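Long-range contacts in cellulose 1,4-beta-cellobiosidase (Thermobifida fusca, PDB 4JJJ), which probably hydrolyses cellulose to cellobiose, this chain being the family 48 glycoside hydrolase catalytic part of a longer, modular, polysaccharide-binding cellulase: residues S319-Q324 / Q403-D408; L366-G371 / L488-V493; P410-F415 / L469-Q474. The protein carries 1 engineered substitution. All coordinates share one frame; numbering follows the deposited sequence.

Contact 1. Residues S319-Q324 / Q403-D408; sequences SSSSHQ and QPVWND. With CA (calcium ion), chain E; BGC (beta-D-glucopyranose), chain D.
Pro404 lays its ring against the backbone and side chains of strand 321-323, and this is the tight part of the contact. Its CG lies 3.8 Å from the carbonyl O of Ser322 and its CD 4.1 Å from CD2 of His323, whose imidazole crosses the proline ring at about a right angle. A chi1 of -172°, which swings the imidazole to the side of the carbonyl carbon, puts His323 CD2 beside Pro404 CD, while its polar atoms are engaged beyond it: ND1 with the backbone N of Gly325 and NE2 with the carbonyl O of Ser411. Ser322 turns the other way, onto Leu296 of a loop and Phe362 of helix 348-365.

The side at Ser321 and Val405, both partly exposed, is looser and wet. CG2 of Val405 approaches Ser321 CB at 3.8 Å. In one of its two conformers Ser321 sets OG 3.5 Å from Pro404 CB, and a water 2.7 Å from this OG accepts from the backbone N of Val405. No direct polar bond joins the segments, which meet by van der Waals packing and this water.

Beyond the packing, 403-408 turns to its ligands. Trp406 NE1 donates to O3 of a glucose unit at 3.0 Å (152° at the hydrogen), with O3 near the indole plane at the ring edge, and Asp408 OD1 binds calcium at 2.3 Å alongside Glu185, Glu560 and the carbonyl O of Arg180. A loop backed by a short edge strand, carrying a sugar-binding tryptophan and a calcium ligand, thus forms part of the glycan-binding cleft of this (alpha/alpha)6 glycoside hydrolase.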
loop_
_atom_site.group_PDB
_atom_site.type_symbol
_atom_site.label_atom_id
_atom_site.label_comp_id
_atom_site.label_asym_id
_atom_site.label_seq_id
_atom_site.Cartn_x
_atom_site.Cartn_y
_atom_site.Cartn_z
ATOM N N SER A 319 -5.594 4.778 -11.715
ATOM C CA SER A 319 -6.357 5.412 -10.668
ATOM C C SER A 319 -6.035 6.884 -10.635
ATOM O O SER A 319 -4.908 7.264 -10.952
ATOM C CB SER A 319 -6.346 4.701 -9.339
ATOM O OG SER A 319 -5.288 5.139 -8.575
ATOM N N SER A 320 -6.978 7.711 -10.237
ATOM C CA SER A 320 -6.882 9.136 -10.452
ATOM C C SER A 320 -6.326 9.955 -9.278
ATOM O O SER A 320 -5.955 11.132 -9.482
ATOM C CB SER A 320 -8.281 9.689 -10.736
ATOM O OG SER A 320 -8.795 9.087 -11.929
ATOM N N SER A 321 -6.226 9.330 -8.116
ATOM C CA SER A 321 -5.869 10.068 -6.885
ATOM C C SER A 321 -4.572 9.495 -6.341
ATOM O O SER A 321 -4.405 8.224 -6.302
ATOM C CB SER A 321 -6.957 9.940 -5.856
ATOM O OG SER A 321 -6.656 10.707 -4.722
ATOM N N SER A 322 -3.675 10.387 -5.916
ATOM C CA SER A 322 -2.321 10.022 -5.458
ATOM C C SER A 322 -2.058 10.619 -4.121
ATOM O O SER A 322 -2.493 11.751 -3.815
ATOM C CB SER A 322 -1.223 10.419 -6.469
ATOM O OG SER A 322 -1.394 9.818 -7.750
ATOM N N HIS A 323 -1.412 9.822 -3.249
ATOM C CA HIS A 323 -1.151 10.136 -1.877
ATOM C C HIS A 323 0.356 10.291 -1.676
ATOM O O HIS A 323 1.126 9.457 -2.108
ATOM C CB HIS A 323 -1.734 8.983 -1.042
ATOM C CG HIS A 323 -1.746 9.150 0.443
ATOM N ND1 HIS A 323 -0.618 9.402 1.224
ATOM C CD2 HIS A 323 -2.762 9.064 1.333
ATOM C CE1 HIS A 323 -0.930 9.396 2.495
ATOM N NE2 HIS A 323 -2.253 9.214 2.586
ATOM N N GLN A 324 0.772 11.300 -0.934
ATOM C CA GLN A 324 2.183 11.543 -0.685
ATOM C C GLN A 324 2.905 10.312 -0.129
ATOM O O GLN A 324 4.083 10.023 -0.386
ATOM C CB GLN A 324 2.391 12.703 0.312
ATOM C CG GLN A 324 1.788 12.548 1.710
ATOM C CD GLN A 324 2.700 11.933 2.726
ATOM O OE1 GLN A 324 3.920 11.892 2.533
ATOM N NE2 GLN A 324 2.134 11.416 3.829
ATOM N N GLN A 403 -7.340 14.104 2.024
ATOM C CA GLN A 403 -7.635 12.732 2.430
ATOM C C GLN A 403 -7.815 11.837 1.187
ATOM O O GLN A 403 -8.837 11.275 0.920
ATOM C CB GLN A 403 -8.877 12.640 3.346
ATOM C CG GLN A 403 -10.094 13.411 2.787
ATOM C CD GLN A 403 -11.344 13.211 3.584
ATOM O OE1 GLN A 403 -11.425 12.391 4.550
ATOM N NE2 GLN A 403 -12.443 13.827 3.048
ATOM N N PRO A 404 -6.766 11.697 0.383
ATOM C CA PRO A 404 -6.955 10.901 -0.858
ATOM C C PRO A 404 -7.543 9.531 -0.643
ATOM O O PRO A 404 -7.072 8.808 0.219
ATOM C CB PRO A 404 -5.505 10.810 -1.400
ATOM C CG PRO A 404 -4.799 11.984 -0.817
ATOM C CD PRO A 404 -5.335 12.102 0.558
ATOM N N VAL A 405 -8.528 9.203 -1.434
ATOM C CA VAL A 405 -9.088 7.881 -1.527
ATOM C C VAL A 405 -9.910 7.447 -0.328
ATOM O O VAL A 405 -11.104 7.173 -0.522
ATOM C CB VAL A 405 -8.117 6.792 -1.960
ATOM C CG1 VAL A 405 -8.849 5.512 -2.196
ATOM C CG2 VAL A 405 -7.343 7.232 -3.236
ATOM N N TRP A 406 -9.278 7.229 0.811
ATOM C CA TRP A 406 -9.984 6.740 2.032
ATOM C C TRP A 406 -10.450 8.000 2.799
ATOM O O TRP A 406 -9.662 8.947 3.046
ATOM C CB TRP A 406 -9.049 6.003 2.980
ATOM C CG TRP A 406 -8.742 4.582 2.717
ATOM C CD1 TRP A 406 -8.962 3.845 1.618
ATOM C CD2 TRP A 406 -8.152 3.721 3.718
ATOM N NE1 TRP A 406 -8.511 2.534 1.871
ATOM C CE2 TRP A 406 -8.025 2.447 3.160
ATOM C CE3 TRP A 406 -7.776 3.920 4.998
ATOM C CZ2 TRP A 406 -7.503 1.389 3.906
ATOM C CZ3 TRP A 406 -7.260 2.817 5.768
ATOM C CH2 TRP A 406 -7.140 1.630 5.192
ATOM N N ASN A 407 -11.736 7.996 3.209
ATOM C CA ASN A 407 -12.218 9.027 4.155
ATOM C C ASN A 407 -12.702 8.480 5.510
ATOM O O ASN A 407 -13.171 9.149 6.358
ATOM C CB ASN A 407 -13.385 9.736 3.520
ATOM C CG ASN A 407 -13.131 10.505 2.230
ATOM O OD1 ASN A 407 -14.148 11.031 1.618
ATOM N ND2 ASN A 407 -11.925 10.658 1.808
ATOM N N ASP A 408 -12.576 7.148 5.666
ATOM C CA ASP A 408 -12.933 6.400 6.893
ATOM C C ASP A 408 -11.850 5.420 7.250
ATOM O O ASP A 408 -12.028 4.243 7.025
ATOM C CB ASP A 408 -14.303 5.731 6.671
ATOM C CG ASP A 408 -14.924 5.205 7.957
ATOM O OD1 ASP A 408 -16.080 4.716 7.786
ATOM O OD2 ASP A 408 -14.358 5.343 9.021
HETATM CA CA CA E . -18.058 4.384 6.728
HETATM C C2 BGC D . -5.574 -0.002 0.275
HETATM C C3 BGC D . -6.874 -0.440 -0.400
HETATM C C4 BGC D . -6.583 -0.809 -1.818
HETATM C C5 BGC D . -5.506 -1.847 -1.983
HETATM C C6 BGC D . -5.180 -2.202 -3.428
HETATM C C1 BGC D . -4.527 -1.038 -0.020
HETATM O O1 BGC D . -3.268 -0.607 0.523
HETATM O O2 BGC D . -5.707 0.218 1.696
HETATM O O3 BGC D . -7.759 0.708 -0.366
HETATM O O4 BGC D . -7.824 -1.493 -2.214
HETATM O O5 BGC D . -4.313 -1.311 -1.387
HETATM O O6 BGC D . -4.828 -0.978 -4.136
HETATM O O HOH W 1 -9.101 11.211 -3.590
HETATM O O HOH W 2 -18.029 6.888 6.507
HETATM O O HOH W 3 -20.131 4.425 5.636
#

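Contact 2. Residues L366-G371 / L488-V493; sequences LQSAEG and LHVQVV
An ST motif shapes the loop after helix 348-365 where it meets the start of strand 488-496, one arm of a two-stranded antiparallel sheet. Ser368 OG accepts from the backbone N of Gly371 at 3.0 Å and is also bonded to the carbonyl O of Gly372, so two bonds to the following residues hold it. Its chi1 of 65° sets OG between the backbone N and the carbonyl carbon, and the same oxygen also lies against CG1 of Val490.

Two hydrogen bonds then tie loop to strand. The backbone N of Ala369 donates to the carbonyl O of Leu488 at 2.9 Å, tilted 25° from the carbonyl plane. One residue on, the Glu370 chain bends about its CB-CG bond and brings its carboxylate back over the strand, where the backbone N of Val490 meets OE1 from above the carboxylate plane. Strand 465-473 already pairs with the backbone of His489 and Gln491, so the loop bonds to the strand's other side.

The strand's side-chain packing comes from Leu488 and Val490. Leu488 packs its CG against CB of Ser368 and its CD2 against the carbonyl O of Leu366 (3.6 Å), with Tyr400 and Ala374 beside it; Val490 CG1 meets CB of Glu370, and Trp447 of helix 435-450 lies against both. Gln367 faces away from the strand toward that helix, giving NE2 to the carbonyl O of Ile440 and of Gly371, while OE1 is bonded to NE2 of Gln364. At the outer, partly exposed margin, Glu370 OE2 comes to the edge of the His489 imidazole, in its plane, 3.6 Å from ND1, with carboxylate and ring turned 38° apart.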
loop_
_atom_site.group_PDB
_atom_site.type_symbol
_atom_site.label_atom_id
_atom_site.label_comp_id
_atom_site.label_asym_id
_atom_site.label_seq_id
_atom_site.Cartn_x
_atom_site.Cartn_y
_atom_site.Cartn_z
ATOM N N LEU A 366 3.100 19.799 -1.476
ATOM C CA LEU A 366 2.267 19.382 -0.334
ATOM C C LEU A 366 2.881 19.744 0.996
ATOM O O LEU A 366 2.318 19.363 2.066
ATOM C CB LEU A 366 2.062 17.852 -0.366
ATOM C CG LEU A 366 1.163 17.406 -1.529
ATOM C CD1 LEU A 366 1.241 15.920 -1.825
ATOM C CD2 LEU A 366 -0.287 17.768 -1.260
ATOM N N GLN A 367 4.072 20.341 1.037
ATOM C CA GLN A 367 4.702 20.580 2.293
ATOM C C GLN A 367 4.063 21.767 3.057
ATOM O O GLN A 367 4.080 22.919 2.615
ATOM C CB GLN A 367 6.239 20.791 2.158
ATOM C CG GLN A 367 6.941 20.891 3.483
ATOM C CD GLN A 367 8.415 20.598 3.379
ATOM O OE1 GLN A 367 9.096 21.107 2.476
ATOM N NE2 GLN A 367 8.887 19.761 4.237
ATOM N N SER A 368 3.499 21.444 4.182
ATOM C CA SER A 368 2.758 22.392 5.057
ATOM C C SER A 368 3.692 23.442 5.620
ATOM O O SER A 368 4.950 23.307 5.689
ATOM C CB SER A 368 2.059 21.637 6.184
ATOM O OG SER A 368 3.051 21.031 7.051
ATOM N N ALA A 369 3.054 24.471 6.196
ATOM C CA ALA A 369 3.761 25.523 6.962
ATOM C C ALA A 369 4.661 24.882 8.011
ATOM O O ALA A 369 5.805 25.311 8.265
ATOM C CB ALA A 369 2.785 26.432 7.618
ATOM N N GLU A 370 4.165 23.890 8.755
ATOM C CA GLU A 370 4.876 23.281 9.865
ATOM C C GLU A 370 5.950 22.326 9.379
ATOM O O GLU A 370 6.952 22.137 10.070
ATOM C CB GLU A 370 3.884 22.575 10.792
ATOM C CG GLU A 370 3.183 23.497 11.744
ATOM C CD GLU A 370 1.966 24.142 11.129
ATOM O OE1 GLU A 370 1.427 23.606 10.128
ATOM O OE2 GLU A 370 1.591 25.292 11.604
ATOM N N GLY A 371 5.748 21.661 8.239
ATOM C CA GLY A 371 6.752 20.788 7.601
ATOM C C GLY A 371 6.276 19.421 7.185
ATOM O O GLY A 371 6.829 18.822 6.305
ATOM N N LEU A 488 -1.494 26.114 4.787
ATOM C CA LEU A 488 -1.633 24.674 4.929
ATOM C C LEU A 488 -0.971 24.223 6.226
ATOM O O LEU A 488 0.188 24.563 6.495
ATOM C CB LEU A 488 -0.881 24.028 3.792
ATOM C CG LEU A 488 -0.889 22.467 3.868
ATOM C CD1 LEU A 488 -2.266 21.857 3.874
ATOM C CD2 LEU A 488 -0.015 22.035 2.664
ATOM N N HIS A 489 -1.759 23.592 7.084
ATOM C CA HIS A 489 -1.350 23.303 8.421
ATOM C C HIS A 489 -1.525 21.866 8.866
ATOM O O HIS A 489 -2.418 21.224 8.472
ATOM C CB HIS A 489 -2.209 24.147 9.440
ATOM C CG HIS A 489 -2.221 25.585 9.159
ATOM N ND1 HIS A 489 -1.263 26.414 9.677
ATOM C CD2 HIS A 489 -3.072 26.357 8.454
ATOM C CE1 HIS A 489 -1.508 27.646 9.286
ATOM N NE2 HIS A 489 -2.631 27.641 8.573
ATOM N N VAL A 490 -0.631 21.416 9.724
ATOM C CA VAL A 490 -0.788 20.159 10.365
ATOM C C VAL A 490 -0.438 20.307 11.869
ATOM O O VAL A 490 0.558 20.996 12.268
ATOM C CB VAL A 490 0.122 19.079 9.701
ATOM C CG1 VAL A 490 1.611 19.362 9.890
ATOM C CG2 VAL A 490 -0.126 17.736 10.334
ATOM N N GLN A 491 -1.178 19.551 12.695
ATOM C CA GLN A 491 -0.863 19.421 14.121
ATOM C C GLN A 491 -0.907 17.903 14.487
ATOM O O GLN A 491 -1.694 17.115 13.889
ATOM C CB GLN A 491 -1.754 20.353 15.025
ATOM C CG GLN A 491 -3.187 20.018 14.920
ATOM C CD GLN A 491 -4.056 20.912 15.800
ATOM O OE1 GLN A 491 -3.682 21.244 16.906
ATOM N NE2 GLN A 491 -5.286 21.054 15.347
ATOM N N VAL A 492 0.000 17.548 15.376
ATOM C CA VAL A 492 0.085 16.193 15.907
ATOM C C VAL A 492 -0.901 16.152 17.073
ATOM O O VAL A 492 -0.737 16.948 18.033
ATOM C CB VAL A 492 1.505 15.839 16.361
ATOM C CG1 VAL A 492 1.557 14.428 16.951
ATOM C CG2 VAL A 492 2.452 16.006 15.155
ATOM N N VAL A 493 -1.857 15.238 17.016
ATOM C CA VAL A 493 -2.866 15.103 18.070
ATOM C C VAL A 493 -2.790 13.817 18.888
ATOM O O VAL A 493 -3.598 13.619 19.820
ATOM C CB VAL A 493 -4.288 15.313 17.501
ATOM C CG1 VAL A 493 -4.380 16.754 16.932
ATOM C CG2 VAL A 493 -4.652 14.325 16.470
#

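Contact 3. Residues P410-F415 / L469-Q474; sequences PSNNWF and LEWSGQ. With BGC (beta-D-glucopyranose), chain B; BGC (beta-D-glucopyranose), chain C.
The carbonyl O of Asn413 takes the shortest bond of the contact, accepting from the backbone N of Leu469 at 2.7 Å, in the carbonyl plane on a lone pair. One residue earlier, the carbonyl O of Asn412 receives Trp471 NE1 at 2.9 Å; here the donor stands well above the carbonyl plane, 56° out of it. Asn412 ND2 meanwhile lies over one face of the same indole, toward its rim and 3.4 Å from CZ2, the amide plane only 17° from that of the ring. Outside bonds fix the rotation of this amide, OD1 accepting from Gln324 NE2 and ND2 donating to the carbonyl O of Ile373.

Asn413 works at the ring's edge: OD1 lies near CD1 of Trp471 and takes a water at 2.8 Å that in turn accepts from the backbone N of Trp471. On the apolar side, CD2 of Leu469 nears CD1 of Phe415 at 4.2 Å.

The type I turn 410-413 is thereby fastened to strand 465-473 just before Trp414. The Trp414 side chain leaves the backbone away from the strand, and its extended chi1 (-176°) carries the indole to the sugars, where one face meets two consecutive glucose units, CZ3 lying 3.6 Å from C5 of the chain C glucose. The polar bonds behind it thus probably help to position this sugar platform.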
loop_
_atom_site.group_PDB
_atom_site.type_symbol
_atom_site.label_atom_id
_atom_site.label_comp_id
_atom_site.label_asym_id
_atom_site.label_seq_id
_atom_site.Cartn_x
_atom_site.Cartn_y
_atom_site.Cartn_z
ATOM N N PRO A 410 -9.757 9.384 7.311
ATOM C CA PRO A 410 -8.980 10.212 6.369
ATOM C C PRO A 410 -7.584 9.644 6.183
ATOM O O PRO A 410 -6.885 9.435 7.151
ATOM C CB PRO A 410 -8.987 11.559 7.030
ATOM C CG PRO A 410 -10.253 11.564 7.897
ATOM C CD PRO A 410 -10.273 10.178 8.449
ATOM N N SER A 411 -7.222 9.394 4.915
ATOM C CA SER A 411 -6.085 8.589 4.545
ATOM C C SER A 411 -4.737 9.174 4.950
ATOM O O SER A 411 -3.733 8.437 5.023
ATOM C CB SER A 411 -6.002 8.316 3.072
ATOM O OG SER A 411 -5.813 9.559 2.386
ATOM N N ASN A 412 -4.616 10.487 5.167
ATOM C CA ASN A 412 -3.353 11.092 5.526
ATOM C C ASN A 412 -3.228 11.527 6.996
ATOM O O ASN A 412 -2.290 12.232 7.397
ATOM C CB ASN A 412 -2.963 12.284 4.595
ATOM C CG ASN A 412 -1.508 12.572 4.599
ATOM O OD1 ASN A 412 -0.647 11.660 4.604
ATOM N ND2 ASN A 412 -1.185 13.906 4.567
ATOM N N ASN A 413 -4.121 11.053 7.857
ATOM C CA ASN A 413 -4.011 11.356 9.285
ATOM C C ASN A 413 -2.924 10.480 9.974
ATOM O O ASN A 413 -2.454 10.773 11.049
ATOM C CB ASN A 413 -5.355 11.170 9.900
ATOM C CG ASN A 413 -6.319 12.312 9.572
ATOM O OD1 ASN A 413 -6.070 13.159 8.712
ATOM N ND2 ASN A 413 -7.469 12.306 10.255
ATOM N N TRP A 414 -2.581 9.325 9.383
ATOM C CA TRP A 414 -1.504 8.448 10.007
ATOM C C TRP A 414 -0.148 8.947 9.731
ATOM O O TRP A 414 0.240 9.094 8.550
ATOM C CB TRP A 414 -1.676 7.083 9.381
ATOM C CG TRP A 414 -0.732 6.075 9.993
ATOM C CD1 TRP A 414 -0.521 5.852 11.344
ATOM C CD2 TRP A 414 0.043 5.094 9.285
ATOM N NE1 TRP A 414 0.402 4.858 11.509
ATOM C CE2 TRP A 414 0.763 4.364 10.268
ATOM C CE3 TRP A 414 0.287 4.850 7.944
ATOM C CZ2 TRP A 414 1.624 3.341 9.898
ATOM C CZ3 TRP A 414 1.122 3.857 7.593
ATOM C CH2 TRP A 414 1.804 3.108 8.567
ATOM N N PHE A 415 0.599 9.244 10.796
ATOM C CA PHE A 415 1.991 9.664 10.682
ATOM C C PHE A 415 2.889 8.664 9.979
ATOM O O PHE A 415 3.902 9.111 9.436
ATOM C CB PHE A 415 2.566 10.053 12.026
ATOM C CG PHE A 415 3.971 10.524 12.011
ATOM C CD1 PHE A 415 4.321 11.846 11.683
ATOM C CD2 PHE A 415 4.973 9.660 12.327
ATOM C CE1 PHE A 415 5.622 12.299 11.701
ATOM C CE2 PHE A 415 6.289 10.073 12.332
ATOM C CZ PHE A 415 6.614 11.415 12.043
ATOM N N LEU A 469 -2.413 12.738 12.937
ATOM C CA LEU A 469 -2.236 14.069 12.462
ATOM C C LEU A 469 -3.621 14.673 12.118
ATOM O O LEU A 469 -4.521 13.955 11.697
ATOM C CB LEU A 469 -1.411 14.077 11.204
ATOM C CG LEU A 469 -0.014 13.462 11.305
ATOM C CD1 LEU A 469 0.694 13.514 10.019
ATOM C CD2 LEU A 469 0.829 14.113 12.393
ATOM N N GLU A 470 -3.757 15.993 12.318
ATOM C CA GLU A 470 -4.938 16.750 11.938
ATOM C C GLU A 470 -4.537 17.880 10.991
ATOM O O GLU A 470 -3.663 18.737 11.340
ATOM C CB GLU A 470 -5.630 17.386 13.141
ATOM C CG GLU A 470 -6.952 18.105 12.778
ATOM C CD GLU A 470 -8.157 17.246 12.456
ATOM O OE1 GLU A 470 -8.099 16.044 12.711
ATOM O OE2 GLU A 470 -9.159 17.778 11.935
ATOM N N TRP A 471 -5.097 17.853 9.791
ATOM C CA TRP A 471 -4.743 18.759 8.719
ATOM C C TRP A 471 -5.844 19.871 8.598
ATOM O O TRP A 471 -7.010 19.662 8.890
ATOM C CB TRP A 471 -4.782 17.976 7.408
ATOM C CG TRP A 471 -3.688 16.964 7.349
ATOM C CD1 TRP A 471 -3.715 15.644 7.695
ATOM C CD2 TRP A 471 -2.289 17.277 7.025
ATOM N NE1 TRP A 471 -2.419 15.070 7.628
ATOM C CE2 TRP A 471 -1.546 16.057 7.195
ATOM C CE3 TRP A 471 -1.647 18.411 6.589
ATOM C CZ2 TRP A 471 -0.181 16.000 7.005
ATOM C CZ3 TRP A 471 -0.303 18.321 6.325
ATOM C CH2 TRP A 471 0.415 17.183 6.587
ATOM N N SER A 472 -5.408 21.017 8.122
ATOM C CA SER A 472 -6.279 22.084 7.842
ATOM C C SER A 472 -5.724 22.923 6.710
ATOM O O SER A 472 -4.533 22.992 6.507
ATOM C CB SER A 472 -6.591 22.906 9.088
ATOM O OG SER A 472 -5.432 23.464 9.638
ATOM N N GLY A 473 -6.612 23.694 6.066
ATOM C CA GLY A 473 -6.117 24.537 5.012
ATOM C C GLY A 473 -5.744 23.849 3.704
ATOM O O GLY A 473 -6.187 22.701 3.428
ATOM N N GLN A 474 -4.958 24.502 2.854
ATOM C CA GLN A 474 -4.574 23.932 1.589
ATOM C C GLN A 474 -3.293 24.550 1.138
ATOM O O GLN A 474 -2.980 25.741 1.494
ATOM C CB GLN A 474 -5.647 24.162 0.528
ATOM C CG GLN A 474 -5.909 25.593 0.216
ATOM C CD GLN A 474 -6.905 25.769 -0.972
ATOM O OE1 GLN A 474 -7.664 24.865 -1.262
ATOM N NE2 GLN A 474 -6.792 26.853 -1.726
HETATM C C2 BGC B . -2.540 2.999 12.149
HETATM C C3 BGC B . -2.703 1.980 11.027
HETATM C C4 BGC B . -1.470 1.056 10.947
HETATM C C5 BGC B . -0.979 0.494 12.296
HETATM C C6 BGC B . 0.418 -0.127 12.223
HETATM C C1 BGC B . -2.106 2.333 13.432
HETATM O O1 BGC B . -1.906 3.405 14.411
HETATM O O2 BGC B . -3.857 3.634 12.259
HETATM O O3 BGC B . -2.908 2.632 9.770
HETATM O O4 BGC B . -1.698 -0.066 10.093
HETATM O O5 BGC B . -0.905 1.542 13.263
HETATM O O6 BGC B . 1.421 0.810 11.923
HETATM C C2 BGC C . -1.059 -1.372 8.233
HETATM C C3 BGC C . -0.409 -1.374 6.852
HETATM C C4 BGC C . -0.986 -0.218 5.982
HETATM C C5 BGC C . -1.008 1.130 6.744
HETATM C C6 BGC C . -1.737 2.182 5.942
HETATM C C1 BGC C . -0.978 -0.008 8.893
HETATM O O2 BGC C . -0.389 -2.299 9.078
HETATM O O3 BGC C . -0.647 -2.677 6.264
HETATM O O4 BGC C . -0.195 -0.121 4.780
HETATM O O5 BGC C . -1.644 0.916 8.011
HETATM O O6 BGC C . -3.059 1.772 5.650
HETATM O O HOH W 4 -6.924 15.756 9.268
HETATM O O HOH W 5 -9.518 14.430 10.572
#

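How the contacts relate
Contact 2 and contact 3 are neighbours, their centres about 8 Å apart, because strands 488-496 and 465-473 pair in one antiparallel hairpin; contact 3 is nested inside the chain loop that contact 2 closes. Contact 1 lies deeper, about 12 Å from contact 3 and 18 Å from contact 2 between centres, and closes before contact 3 opens. Its segment 403-408 leads almost directly into 410-415, with Pro404 O and Ser411 OG 2.6 Å apart. Gln324 touches Leu366, linking contacts 1 and 2, whose segments alternate along the chain. Together they connect the hairpin through one continuous loop to two glycan-binding regions, at Trp414 and at Trp406.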